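Local coordinates for GTP-binding nuclear protein GSP1 (Encephalitozoon cuniculi, PDB 4DJT) that probably acts as a Ran-type small GTPase that binds GTP and GDP and is required for protein import into the nucleus and for RNA export, at residues I14-D19 against V65-G70; Y81-S86 against Q111-N116; A88-D93 against A118-C123; N102-V107 against M141-G146. All coordinates share one frame; numbering follows the deposited sequence.

Contact 1: I14-D19 against V65-G70; sequences ICLIGD and VWDTAG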
loop_
_atom_site.group_PDB
_atom_site.type_symbol
_atom_site.label_atom_id
_atom_site.label_comp_id
_atom_site.label_asym_id
_atom_site.label_seq_id
_atom_site.Cartn_x
_atom_site.Cartn_y
_atom_site.Cartn_z
ATOM N N ILE A 14 6.120 -4.964 -1.818
ATOM C CA ILE A 14 5.379 -4.137 -0.866
ATOM C C ILE A 14 3.966 -4.711 -0.775
ATOM O O ILE A 14 3.333 -4.945 -1.812
ATOM C CB ILE A 14 5.278 -2.653 -1.321
ATOM C CG1 ILE A 14 6.671 -2.013 -1.508
ATOM C CG2 ILE A 14 4.362 -1.864 -0.385
ATOM C CD1 ILE A 14 7.477 -1.905 -0.244
ATOM N N CYS A 15 3.447 -4.870 0.435
ATOM C CA CYS A 15 2.052 -5.292 0.633
ATOM C C CYS A 15 1.138 -4.130 0.906
ATOM O O CYS A 15 1.416 -3.312 1.799
ATOM C CB CYS A 15 1.932 -6.268 1.812
ATOM S SG CYS A 15 2.769 -7.848 1.500
ATOM N N LEU A 16 0.029 -4.066 0.174
ATOM C CA LEU A 16 -1.076 -3.162 0.566
ATOM C C LEU A 16 -1.975 -3.866 1.544
ATOM O O LEU A 16 -2.467 -4.954 1.281
ATOM C CB LEU A 16 -1.910 -2.725 -0.642
ATOM C CG LEU A 16 -1.152 -2.167 -1.800
ATOM C CD1 LEU A 16 -2.133 -1.750 -2.925
ATOM C CD2 LEU A 16 -0.263 -1.003 -1.362
ATOM N N ILE A 17 -2.228 -3.217 2.653
ATOM C CA ILE A 17 -3.079 -3.773 3.681
ATOM C C ILE A 17 -4.040 -2.731 4.209
ATOM O O ILE A 17 -3.867 -1.532 3.989
ATOM C CB ILE A 17 -2.244 -4.356 4.821
ATOM C CG1 ILE A 17 -1.144 -3.403 5.264
ATOM C CG2 ILE A 17 -1.631 -5.656 4.356
ATOM C CD1 ILE A 17 -0.389 -3.894 6.518
ATOM N N GLY A 18 -5.074 -3.225 4.884
ATOM C CA GLY A 18 -6.155 -2.390 5.353
ATOM C C GLY A 18 -7.496 -3.018 5.029
ATOM O O GLY A 18 -7.597 -3.894 4.166
ATOM N N ASP A 19 -8.528 -2.566 5.729
ATOM C CA ASP A 19 -9.846 -3.178 5.598
ATOM C C ASP A 19 -10.394 -3.109 4.181
ATOM O O ASP A 19 -10.044 -2.235 3.408
ATOM C CB ASP A 19 -10.842 -2.519 6.525
ATOM C CG ASP A 19 -10.702 -2.977 7.978
ATOM O OD1 ASP A 19 -9.805 -3.809 8.326
ATOM O OD2 ASP A 19 -11.537 -2.512 8.753
ATOM N N VAL A 65 4.131 -4.326 -6.000
ATOM C CA VAL A 65 3.142 -3.981 -5.014
ATOM C C VAL A 65 1.976 -4.982 -5.092
ATOM O O VAL A 65 1.340 -5.112 -6.117
ATOM C CB VAL A 65 2.626 -2.517 -5.204
ATOM C CG1 VAL A 65 1.722 -2.134 -4.032
ATOM C CG2 VAL A 65 3.788 -1.564 -5.345
ATOM N N TRP A 66 1.776 -5.759 -4.021
ATOM C CA TRP A 66 0.711 -6.769 -3.971
ATOM C C TRP A 66 -0.556 -6.204 -3.475
ATOM O O TRP A 66 -0.570 -5.473 -2.475
ATOM C CB TRP A 66 1.117 -7.926 -3.073
ATOM C CG TRP A 66 2.137 -8.807 -3.712
ATOM C CD1 TRP A 66 3.152 -8.437 -4.579
ATOM C CD2 TRP A 66 2.279 -10.247 -3.553
ATOM N NE1 TRP A 66 3.856 -9.535 -4.979
ATOM C CE2 TRP A 66 3.401 -10.639 -4.373
ATOM C CE3 TRP A 66 1.606 -11.217 -2.810
ATOM C CZ2 TRP A 66 3.820 -11.960 -4.462
ATOM C CZ3 TRP A 66 2.037 -12.534 -2.896
ATOM C CH2 TRP A 66 3.123 -12.899 -3.699
ATOM N N ASP A 67 -1.638 -6.527 -4.160
ATOM C CA ASP A 67 -2.996 -6.108 -3.756
ATOM C C ASP A 67 -3.816 -7.354 -3.662
ATOM O O ASP A 67 -3.591 -8.288 -4.432
ATOM C CB ASP A 67 -3.609 -5.194 -4.825
ATOM C CG ASP A 67 -4.968 -4.630 -4.436
ATOM O OD1 ASP A 67 -5.195 -4.460 -3.236
ATOM O OD2 ASP A 67 -5.781 -4.274 -5.367
ATOM N N THR A 68 -4.814 -7.362 -2.789
ATOM C CA THR A 68 -5.695 -8.500 -2.673
ATOM C C THR A 68 -6.765 -8.469 -3.781
ATOM O O THR A 68 -6.906 -7.500 -4.497
ATOM C CB THR A 68 -6.463 -8.522 -1.349
ATOM O OG1 THR A 68 -7.520 -7.536 -1.390
ATOM C CG2 THR A 68 -5.548 -8.307 -0.175
ATOM N N ALA A 69 -7.485 -9.582 -3.909
ATOM C CA ALA A 69 -8.668 -9.655 -4.774
ATOM C C ALA A 69 -9.991 -9.511 -3.959
ATOM O O ALA A 69 -11.055 -9.902 -4.422
ATOM C CB ALA A 69 -8.643 -10.990 -5.539
ATOM N N GLY A 70 -9.911 -8.950 -2.754
ATOM C CA GLY A 70 -11.071 -8.631 -1.972
ATOM C C GLY A 70 -11.335 -9.589 -0.820
ATOM O O GLY A 70 -12.253 -9.365 -0.023
HETATM O O HOH W 1 -4.598 -5.172 -0.690
#
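The carbonyl oxygen of Ile-14 takes two donors from the neighbouring strand: Trp-66 N at 2.8 Å, and the CA-H of Val-65, whose CA lies 3.3 Å from Ile-14 O. These parallel strands, 11-17 and 60-68, form the centre of the P-loop GTPase sheet and run on into the nucleotide loops. A second nearly straight bond (N-H...O 167°) joins Leu-16 N to Trp-66 O.

The closest apolar pair is Leu-16 CD2 against Val-65 CG1, at 3.5 Å. The two side chains meet at a slant. In Leu-16, CG lies anti to the carbonyl carbon (chi1 -51°), which lays CG over Trp-66 O and both methyls against Val-65 CG1. Helix 24-28 covers the same face through Ile-28, whereas the Trp-66 indole leads off on the opposite face to a cation-pi contact with Lys-13.

Past the last bridge the strands spread, and a water fills in, 2.9 Å from Leu-16 O and 3.0 Å from Thr-68 N. Asp-67, the first residue of the DxxG motif of small GTPases, has its carboxylate about 4 Å from the magnesium ion; OD2 is hydrogen-bonded to the hydroxyls of Thr-25 and Tyr-194. The segment 65-70 then closes in an ST turn: Gly-70 N donates to Thr-68 OG1 across 3.1 Å.

Contact 2: Y81-S86 against Q111-N116; sequences YYIGAS and QAVVGN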
loop_
_atom_site.group_PDB
_atom_site.type_symbol
_atom_site.label_atom_id
_atom_site.label_comp_id
_atom_site.label_asym_id
_atom_site.label_seq_id
_atom_site.Cartn_x
_atom_site.Cartn_y
_atom_site.Cartn_z
ATOM N N TYR A 81 0.911 -14.103 1.356
ATOM C CA TYR A 81 0.683 -12.723 0.956
ATOM C C TYR A 81 1.801 -11.845 1.492
ATOM O O TYR A 81 2.338 -10.997 0.773
ATOM C CB TYR A 81 -0.680 -12.231 1.435
ATOM C CG TYR A 81 -1.065 -10.842 0.929
ATOM C CD1 TYR A 81 -0.956 -9.718 1.740
ATOM C CD2 TYR A 81 -1.534 -10.653 -0.373
ATOM C CE1 TYR A 81 -1.289 -8.443 1.268
ATOM C CE2 TYR A 81 -1.857 -9.392 -0.844
ATOM C CZ TYR A 81 -1.730 -8.288 -0.028
ATOM O OH TYR A 81 -2.135 -7.037 -0.521
ATOM N N TYR A 82 2.127 -12.039 2.773
ATOM C CA TYR A 82 3.102 -11.188 3.462
ATOM C C TYR A 82 4.549 -11.606 3.194
ATOM O O TYR A 82 5.450 -10.769 3.177
ATOM C CB TYR A 82 2.828 -11.175 4.952
ATOM C CG TYR A 82 1.477 -10.641 5.311
ATOM C CD1 TYR A 82 1.106 -9.347 4.970
ATOM C CD2 TYR A 82 0.584 -11.394 5.989
ATOM C CE1 TYR A 82 -0.122 -8.843 5.300
ATOM C CE2 TYR A 82 -0.665 -10.888 6.333
ATOM C CZ TYR A 82 -0.990 -9.595 5.993
ATOM O OH TYR A 82 -2.220 -9.097 6.314
ATOM N N ILE A 83 4.785 -12.906 3.023
ATOM C CA ILE A 83 6.159 -13.428 2.997
ATOM C C ILE A 83 7.018 -12.751 1.931
ATOM O O ILE A 83 6.597 -12.576 0.795
ATOM C CB ILE A 83 6.190 -14.949 2.750
ATOM C CG1 ILE A 83 5.703 -15.685 3.999
ATOM C CG2 ILE A 83 7.616 -15.415 2.415
ATOM C CD1 ILE A 83 5.600 -17.205 3.840
ATOM N N GLY A 84 8.218 -12.353 2.312
ATOM C CA GLY A 84 9.135 -11.737 1.371
ATOM C C GLY A 84 8.967 -10.225 1.219
ATOM O O GLY A 84 9.754 -9.599 0.503
ATOM N N ALA A 85 7.948 -9.643 1.863
ATOM C CA ALA A 85 7.714 -8.183 1.796
ATOM C C ALA A 85 8.834 -7.432 2.472
ATOM O O ALA A 85 9.289 -7.830 3.559
ATOM C CB ALA A 85 6.386 -7.777 2.435
ATOM N N SER A 86 9.237 -6.331 1.841
ATOM C CA SER A 86 10.176 -5.387 2.423
ATOM C C SER A 86 9.459 -4.276 3.164
ATOM O O SER A 86 10.100 -3.554 3.917
ATOM C CB SER A 86 11.071 -4.769 1.343
ATOM O OG SER A 86 12.020 -5.687 0.877
ATOM N N GLN A 111 3.476 -7.731 10.798
ATOM C CA GLN A 111 4.651 -7.940 11.598
ATOM C C GLN A 111 4.779 -9.364 12.118
ATOM O O GLN A 111 5.885 -9.830 12.334
ATOM C CB GLN A 111 4.698 -6.935 12.750
ATOM C CG GLN A 111 4.702 -5.510 12.262
ATOM C CD GLN A 111 5.033 -4.535 13.333
ATOM O OE1 GLN A 111 4.508 -4.637 14.450
ATOM N NE2 GLN A 111 5.906 -3.592 13.029
ATOM N N ALA A 112 3.666 -10.058 12.284
ATOM C CA ALA A 112 3.728 -11.466 12.730
ATOM C C ALA A 112 4.418 -12.372 11.682
ATOM O O ALA A 112 4.998 -13.396 12.031
ATOM C CB ALA A 112 2.330 -11.987 13.027
ATOM N N VAL A 113 4.334 -11.983 10.405
ATOM C CA VAL A 113 5.044 -12.671 9.332
ATOM C C VAL A 113 6.418 -12.065 8.932
ATOM O O VAL A 113 7.360 -12.816 8.700
ATOM C CB VAL A 113 4.123 -12.800 8.067
ATOM C CG1 VAL A 113 4.864 -13.487 6.929
ATOM C CG2 VAL A 113 2.868 -13.568 8.404
ATOM N N VAL A 114 6.552 -10.740 8.866
ATOM C CA VAL A 114 7.727 -10.063 8.289
ATOM C C VAL A 114 8.678 -9.505 9.362
ATOM O O VAL A 114 9.810 -9.176 9.068
ATOM C CB VAL A 114 7.269 -8.906 7.366
ATOM C CG1 VAL A 114 8.441 -8.262 6.638
ATOM C CG2 VAL A 114 6.224 -9.410 6.368
ATOM N N GLY A 115 8.172 -9.370 10.599
ATOM C CA GLY A 115 8.946 -8.798 11.703
ATOM C C GLY A 115 8.678 -7.309 11.877
ATOM O O GLY A 115 7.949 -6.704 11.086
ATOM N N ASN A 116 9.316 -6.727 12.883
ATOM C CA ASN A 116 9.022 -5.383 13.346
ATOM C C ASN A 116 9.946 -4.328 12.774
ATOM O O ASN A 116 9.851 -3.175 13.167
ATOM C CB ASN A 116 9.167 -5.301 14.882
ATOM C CG ASN A 116 8.430 -6.399 15.607
ATOM O OD1 ASN A 116 7.381 -6.857 15.164
ATOM N ND2 ASN A 116 8.992 -6.838 16.754
#
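Tyr-82 and Val-113 cross at about a right angle, the tyrosine turning its CB and the ring carbon CD2 to the valine. Val-113 is splayed over it: CG1 rests 3.7 Å from Tyr-82 CB, while CG2 lies 4.0 Å from Tyr-82 CD2, reaching the ring obliquely. With Tyr-82 CG anti to the carbonyl carbon (chi1 -61°), the aromatic ring leads away from the helix end, and its hydroxyl is hydrogen-bonded to Glu-109, one turn before Val-113 in helix 103-114. Tyr-81 CD1 stands 3.7 Å above one face of the Tyr-82 ring, offset toward the rim.

Ile-83 also meets Val-113 at about a right angle, CG1 to CG1 at 3.8 Å, on the more exposed side of the contact. Val-114, modelled in two conformers, faces the backbone of the other segment, but its exact contacts are doubtful. Tyr-82 O accepts Ala-85 N (3.0 Å), closing a type II beta turn in which Gly-84 takes the positive phi.

The contact is thus apolar packing of the end of the predicted switch II region on the C-terminal end of helix 103-114. Beneath the turn lies strand 11-17, where Ile-17 meets Tyr-82 and Cys-15 meets Ala-85, while Phe-110 of helix 103-114 also meets Ala-85.

Contact 3: A88-D93 against A118-C123; sequences AILFFD and APIVVC. Unlike the reference sequence in segment 88-93: Leu-90 (reference Phe).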
loop_
_atom_site.group_PDB
_atom_site.type_symbol
_atom_site.label_atom_id
_atom_site.label_comp_id
_atom_site.label_asym_id
_atom_site.label_seq_id
_atom_site.Cartn_x
_atom_site.Cartn_y
_atom_site.Cartn_z
ATOM N N ALA A 88 5.130 -2.285 3.845
ATOM C CA ALA A 88 3.683 -2.293 3.687
ATOM C C ALA A 88 3.188 -0.861 3.606
ATOM O O ALA A 88 3.792 0.075 4.196
ATOM C CB ALA A 88 2.999 -3.035 4.839
ATOM N N ILE A 89 2.092 -0.671 2.871
ATOM C CA ILE A 89 1.345 0.549 2.865
ATOM C C ILE A 89 -0.008 0.197 3.432
ATOM O O ILE A 89 -0.696 -0.676 2.908
ATOM C CB ILE A 89 1.187 1.198 1.444
ATOM C CG1 ILE A 89 2.549 1.433 0.813
ATOM C CG2 ILE A 89 0.428 2.526 1.540
ATOM C CD1 ILE A 89 2.512 1.893 -0.644
ATOM N N LEU A 90 -0.333 0.801 4.568
ATOM C CA LEU A 90 -1.522 0.435 5.335
ATOM C C LEU A 90 -2.510 1.569 5.268
ATOM O O LEU A 90 -2.182 2.706 5.614
ATOM C CB LEU A 90 -1.115 0.112 6.797
ATOM C CG LEU A 90 -2.256 -0.106 7.800
ATOM C CD1 LEU A 90 -3.143 -1.282 7.414
ATOM C CD2 LEU A 90 -1.673 -0.290 9.203
ATOM N N PHE A 91 -3.705 1.298 4.727
ATOM C CA PHE A 91 -4.678 2.336 4.473
ATOM C C PHE A 91 -5.812 2.254 5.474
ATOM O O PHE A 91 -6.195 1.163 5.904
ATOM C CB PHE A 91 -5.325 2.140 3.113
ATOM C CG PHE A 91 -4.370 2.231 1.963
ATOM C CD1 PHE A 91 -4.326 3.348 1.183
ATOM C CD2 PHE A 91 -3.557 1.160 1.645
ATOM C CE1 PHE A 91 -3.423 3.445 0.107
ATOM C CE2 PHE A 91 -2.669 1.233 0.581
ATOM C CZ PHE A 91 -2.611 2.378 -0.186
ATOM N N PHE A 92 -6.400 3.406 5.754
ATOM C CA PHE A 92 -7.750 3.441 6.281
ATOM C C PHE A 92 -8.568 4.484 5.537
ATOM O O PHE A 92 -8.052 5.282 4.782
ATOM C CB PHE A 92 -7.745 3.668 7.805
ATOM C CG PHE A 92 -7.312 5.049 8.218
ATOM C CD1 PHE A 92 -5.966 5.403 8.217
ATOM C CD2 PHE A 92 -8.245 5.988 8.642
ATOM C CE1 PHE A 92 -5.562 6.665 8.567
ATOM C CE2 PHE A 92 -7.841 7.263 9.021
ATOM C CZ PHE A 92 -6.500 7.601 8.967
ATOM N N ASP A 93 -9.870 4.437 5.772
ATOM C CA ASP A 93 -10.836 5.350 5.216
ATOM C C ASP A 93 -11.157 6.363 6.314
ATOM O O ASP A 93 -11.665 5.983 7.390
ATOM C CB ASP A 93 -12.068 4.524 4.858
ATOM C CG ASP A 93 -13.220 5.344 4.280
ATOM O OD1 ASP A 93 -13.259 6.585 4.436
ATOM O OD2 ASP A 93 -14.119 4.697 3.691
ATOM N N ALA A 118 10.603 -3.937 9.199
ATOM C CA ALA A 118 10.103 -3.513 7.877
ATOM C C ALA A 118 9.190 -2.303 7.964
ATOM O O ALA A 118 8.220 -2.290 8.743
ATOM C CB ALA A 118 9.395 -4.672 7.188
ATOM N N PRO A 119 9.459 -1.285 7.148
ATOM C CA PRO A 119 8.693 -0.065 7.268
ATOM C C PRO A 119 7.229 -0.256 6.907
ATOM O O PRO A 119 6.899 -0.958 5.910
ATOM C CB PRO A 119 9.346 0.868 6.255
ATOM C CG PRO A 119 10.071 -0.020 5.314
ATOM C CD PRO A 119 10.566 -1.140 6.179
ATOM N N ILE A 120 6.368 0.380 7.694
ATOM C CA ILE A 120 4.956 0.454 7.412
ATOM C C ILE A 120 4.579 1.931 7.245
ATOM O O ILE A 120 4.867 2.732 8.111
ATOM C CB ILE A 120 4.122 -0.158 8.554
ATOM C CG1 ILE A 120 4.535 -1.605 8.850
ATOM C CG2 ILE A 120 2.650 -0.101 8.226
ATOM C CD1 ILE A 120 3.701 -2.256 9.941
ATOM N N VAL A 121 3.979 2.289 6.105
ATOM C CA VAL A 121 3.561 3.657 5.847
ATOM C C VAL A 121 2.074 3.653 6.002
ATOM O O VAL A 121 1.404 2.748 5.490
ATOM C CB VAL A 121 3.945 4.097 4.426
ATOM C CG1 VAL A 121 3.267 5.389 4.048
ATOM C CG2 VAL A 121 5.479 4.221 4.306
ATOM N N VAL A 122 1.555 4.630 6.744
ATOM C CA VAL A 122 0.118 4.710 6.991
ATOM C C VAL A 122 -0.464 5.798 6.122
ATOM O O VAL A 122 0.038 6.909 6.112
ATOM C CB VAL A 122 -0.215 4.966 8.481
ATOM C CG1 VAL A 122 -1.722 5.196 8.666
ATOM C CG2 VAL A 122 0.239 3.781 9.322
ATOM N N CYS A 123 -1.530 5.454 5.382
ATOM C CA CYS A 123 -2.246 6.398 4.528
ATOM C C CYS A 123 -3.696 6.578 4.942
ATOM O O CYS A 123 -4.468 5.637 4.959
ATOM C CB CYS A 123 -2.247 5.943 3.054
ATOM S SG CYS A 123 -0.587 5.893 2.345
#
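Leu-90 is gripped through both its backbone N and its carbonyl O: Leu-90 N donates to Val-121 O at 2.8 Å, nearly straight at 176°, and Leu-90 O accepts Cys-123 N at the same length. The ladder of five such bonds runs from Ala-88 N on Pro-119 O to Phe-92 N on Cys-123 O, and CA-H...O contacts fill in between.

On one face Cys-123 sits between two neighbours. Its SG lies 3.6 Å from Ile-89 CG2 and 4.8 Å from the centroid of the Phe-91 ring, an oblique sulfur-aromatic contact, while its CB rests 3.8 Å from Phe-91 CD1. On the other face Leu-90 CB meets Ile-120 CG2 at 4.0 Å. Phe-92 holds CG between the backbone N and carbonyl carbon (chi1 70°), which swings the ring back so that Val-122 CG1 comes to its edge.

Farther out, Tyr-27 meets the Phe-91 ring edge-to-face and Val-22 touches it, near the GDP; helix 103-114 covers Leu-90. At the end of the strand Asp-93 forms a salt bridge with Lys-126 of the nucleotide site. Such paired parallel strands, joined by the crossover helix 103-114, are the beta-alpha-beta unit of the P-loop GTPase fold.

Contact 4: N102-V107 against M141-G146; sequences NLARWV and MEVLKG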
loop_
_atom_site.group_PDB
_atom_site.type_symbol
_atom_site.label_atom_id
_atom_site.label_comp_id
_atom_site.label_asym_id
_atom_site.label_seq_id
_atom_site.Cartn_x
_atom_site.Cartn_y
_atom_site.Cartn_z
ATOM N N ASN A 102 -9.163 -1.285 13.209
ATOM C CA ASN A 102 -8.463 -2.522 12.867
ATOM C C ASN A 102 -7.006 -2.268 12.456
ATOM O O ASN A 102 -6.288 -3.214 12.113
ATOM C CB ASN A 102 -9.188 -3.281 11.746
ATOM C CG ASN A 102 -10.261 -4.241 12.258
ATOM O OD1 ASN A 102 -10.015 -5.075 13.139
ATOM N ND2 ASN A 102 -11.449 -4.161 11.660
ATOM N N LEU A 103 -6.558 -1.003 12.485
ATOM C CA LEU A 103 -5.180 -0.711 12.087
ATOM C C LEU A 103 -4.151 -1.521 12.889
ATOM O O LEU A 103 -3.189 -2.039 12.332
ATOM C CB LEU A 103 -4.862 0.785 12.161
ATOM C CG LEU A 103 -5.444 1.711 11.071
ATOM C CD1 LEU A 103 -5.050 3.158 11.373
ATOM C CD2 LEU A 103 -4.994 1.337 9.666
ATOM N N ALA A 104 -4.350 -1.624 14.203
ATOM C CA ALA A 104 -3.381 -2.306 15.053
ATOM C C ALA A 104 -3.336 -3.788 14.717
ATOM O O ALA A 104 -2.276 -4.421 14.775
ATOM C CB ALA A 104 -3.736 -2.100 16.537
ATOM N N ARG A 105 -4.491 -4.329 14.406
ATOM C CA ARG A 105 -4.637 -5.716 13.969
ATOM C C ARG A 105 -3.877 -5.967 12.654
ATOM O O ARG A 105 -3.201 -6.983 12.514
ATOM C CB ARG A 105 -6.125 -6.066 13.780
ATOM N N TRP A 106 -3.985 -5.026 11.713
ATOM C CA TRP A 106 -3.258 -5.104 10.450
ATOM C C TRP A 106 -1.784 -5.023 10.646
ATOM O O TRP A 106 -1.021 -5.839 10.094
ATOM C CB TRP A 106 -3.721 -4.010 9.471
ATOM C CG TRP A 106 -4.978 -4.366 8.738
ATOM C CD1 TRP A 106 -6.248 -3.809 8.896
ATOM C CD2 TRP A 106 -5.139 -5.397 7.728
ATOM N NE1 TRP A 106 -7.145 -4.408 8.055
ATOM C CE2 TRP A 106 -6.537 -5.363 7.324
ATOM C CE3 TRP A 106 -4.286 -6.308 7.125
ATOM C CZ2 TRP A 106 -7.042 -6.214 6.373
ATOM C CZ3 TRP A 106 -4.809 -7.167 6.154
ATOM C CH2 TRP A 106 -6.150 -7.121 5.793
ATOM N N VAL A 107 -1.335 -4.059 11.443
ATOM C CA VAL A 107 0.089 -3.995 11.768
ATOM C C VAL A 107 0.573 -5.317 12.384
ATOM O O VAL A 107 1.650 -5.830 12.017
ATOM C CB VAL A 107 0.424 -2.813 12.709
ATOM C CG1 VAL A 107 1.860 -2.936 13.251
ATOM C CG2 VAL A 107 0.210 -1.474 11.992
ATOM N N MET A 141 -3.344 7.453 16.159
ATOM C CA MET A 141 -2.275 7.362 17.121
ATOM C C MET A 141 -2.683 6.561 18.342
ATOM O O MET A 141 -1.884 5.800 18.872
ATOM C CB MET A 141 -1.818 8.757 17.543
ATOM C CG MET A 141 -0.636 9.218 16.753
ATOM S SD MET A 141 -0.001 10.817 17.282
ATOM C CE MET A 141 -0.620 11.888 15.977
ATOM N N GLU A 142 -3.919 6.718 18.792
ATOM C CA GLU A 142 -4.349 5.946 19.958
ATOM C C GLU A 142 -4.626 4.490 19.658
ATOM O O GLU A 142 -4.215 3.619 20.421
ATOM C CB GLU A 142 -5.548 6.548 20.627
ATOM C CG GLU A 142 -5.685 6.000 22.036
ATOM C CD GLU A 142 -6.487 6.885 22.938
ATOM O OE1 GLU A 142 -7.285 7.698 22.436
ATOM O OE2 GLU A 142 -6.321 6.754 24.148
ATOM N N VAL A 143 -5.265 4.211 18.516
ATOM C CA VAL A 143 -5.468 2.831 18.090
ATOM C C VAL A 143 -4.106 2.147 18.012
ATOM O O VAL A 143 -3.952 0.984 18.390
ATOM C CB VAL A 143 -6.196 2.751 16.723
ATOM C CG1 VAL A 143 -6.283 1.307 16.245
ATOM C CG2 VAL A 143 -7.583 3.382 16.816
ATOM N N LEU A 144 -3.097 2.888 17.572
ATOM C CA LEU A 144 -1.765 2.334 17.418
ATOM C C LEU A 144 -0.883 2.537 18.667
ATOM O O LEU A 144 0.320 2.355 18.610
ATOM C CB LEU A 144 -1.106 2.929 16.161
ATOM C CG LEU A 144 -1.642 2.444 14.800
ATOM C CD1 LEU A 144 -0.903 3.136 13.660
ATOM C CD2 LEU A 144 -1.497 0.929 14.695
ATOM N N LYS A 145 -1.507 2.848 19.815
ATOM C CA LYS A 145 -0.809 2.948 21.102
ATOM C C LYS A 145 0.319 3.946 21.020
ATOM O O LYS A 145 1.337 3.796 21.661
ATOM C CB LYS A 145 -0.271 1.583 21.561
ATOM N N GLY A 146 0.146 4.963 20.202
ATOM C CA GLY A 146 1.121 6.011 20.112
ATOM C C GLY A 146 2.328 5.745 19.246
ATOM O O GLY A 146 3.122 6.652 19.049
#
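Ala-104, in the first turn of helix 103-114, comes within 5.5 Å, CA to CA, of Leu-144, the residue at which helix 137-143 leaves helical geometry. That helix ends in a Schellman motif, with Gly-146 N bonded to Met-141 O and Lys-145 N to Glu-142 O, and Lys-145 carries the positive phi.

One methyl, Leu-144 CD2, does most of the touching. It lies 3.8 Å from Ala-104 CA, and it also reaches Leu-103 CB at 4.2 Å and Val-107 CG2 at 4.0 Å, so it touches residues one turn apart. CG lies anti to the carbonyl carbon (chi1 -72°) and CD1 takes the extended place, which leaves CD2 as the branch turned to the helix, although the CB does not head for it. Val-107 and Leu-144 meet at a slant. Beside them, the small side chain of Ala-104 allows a close backbone approach, its CB 3.6 Å from Val-143 O, while Val-143 CG1 packs against Leu-103 CB.

Below this apolar seam Leu-103 and Val-107 rest on Leu-90 of strand 87-93, and Tyr-149 touches both Val-107 and Leu-144. On another side of helix 103-114, Trp-106 NE1 is hydrogen-bonded to Asp-19, a residue of the GDP pocket.

How the contacts relate
Contacts 1 and 3 are buried pairings of parallel strands, linked through the bonded neighbours 11-17 and 87-93 into one sheet: Ile-17 O meets Phe-91 N at 2.9 Å. Contacts 2 and 4 lie nearer the surface, their centres about 14 and 16 Å from the chain centre against about 6 Å for the others, and pack mainly through aliphatic groups, without hydrogen bonds between their segments. Both use helix 103-114, contact 4 at its start and contact 2 at its end, while Leu-90 of contact 3 packs under its first turns. Tyr-81 ties contact 2 to contact 1, its OH 2.8 Å from Leu-16 O. Backbone bonds join the strands, whereas methyl packing joins helix 103-114 to its neighbours.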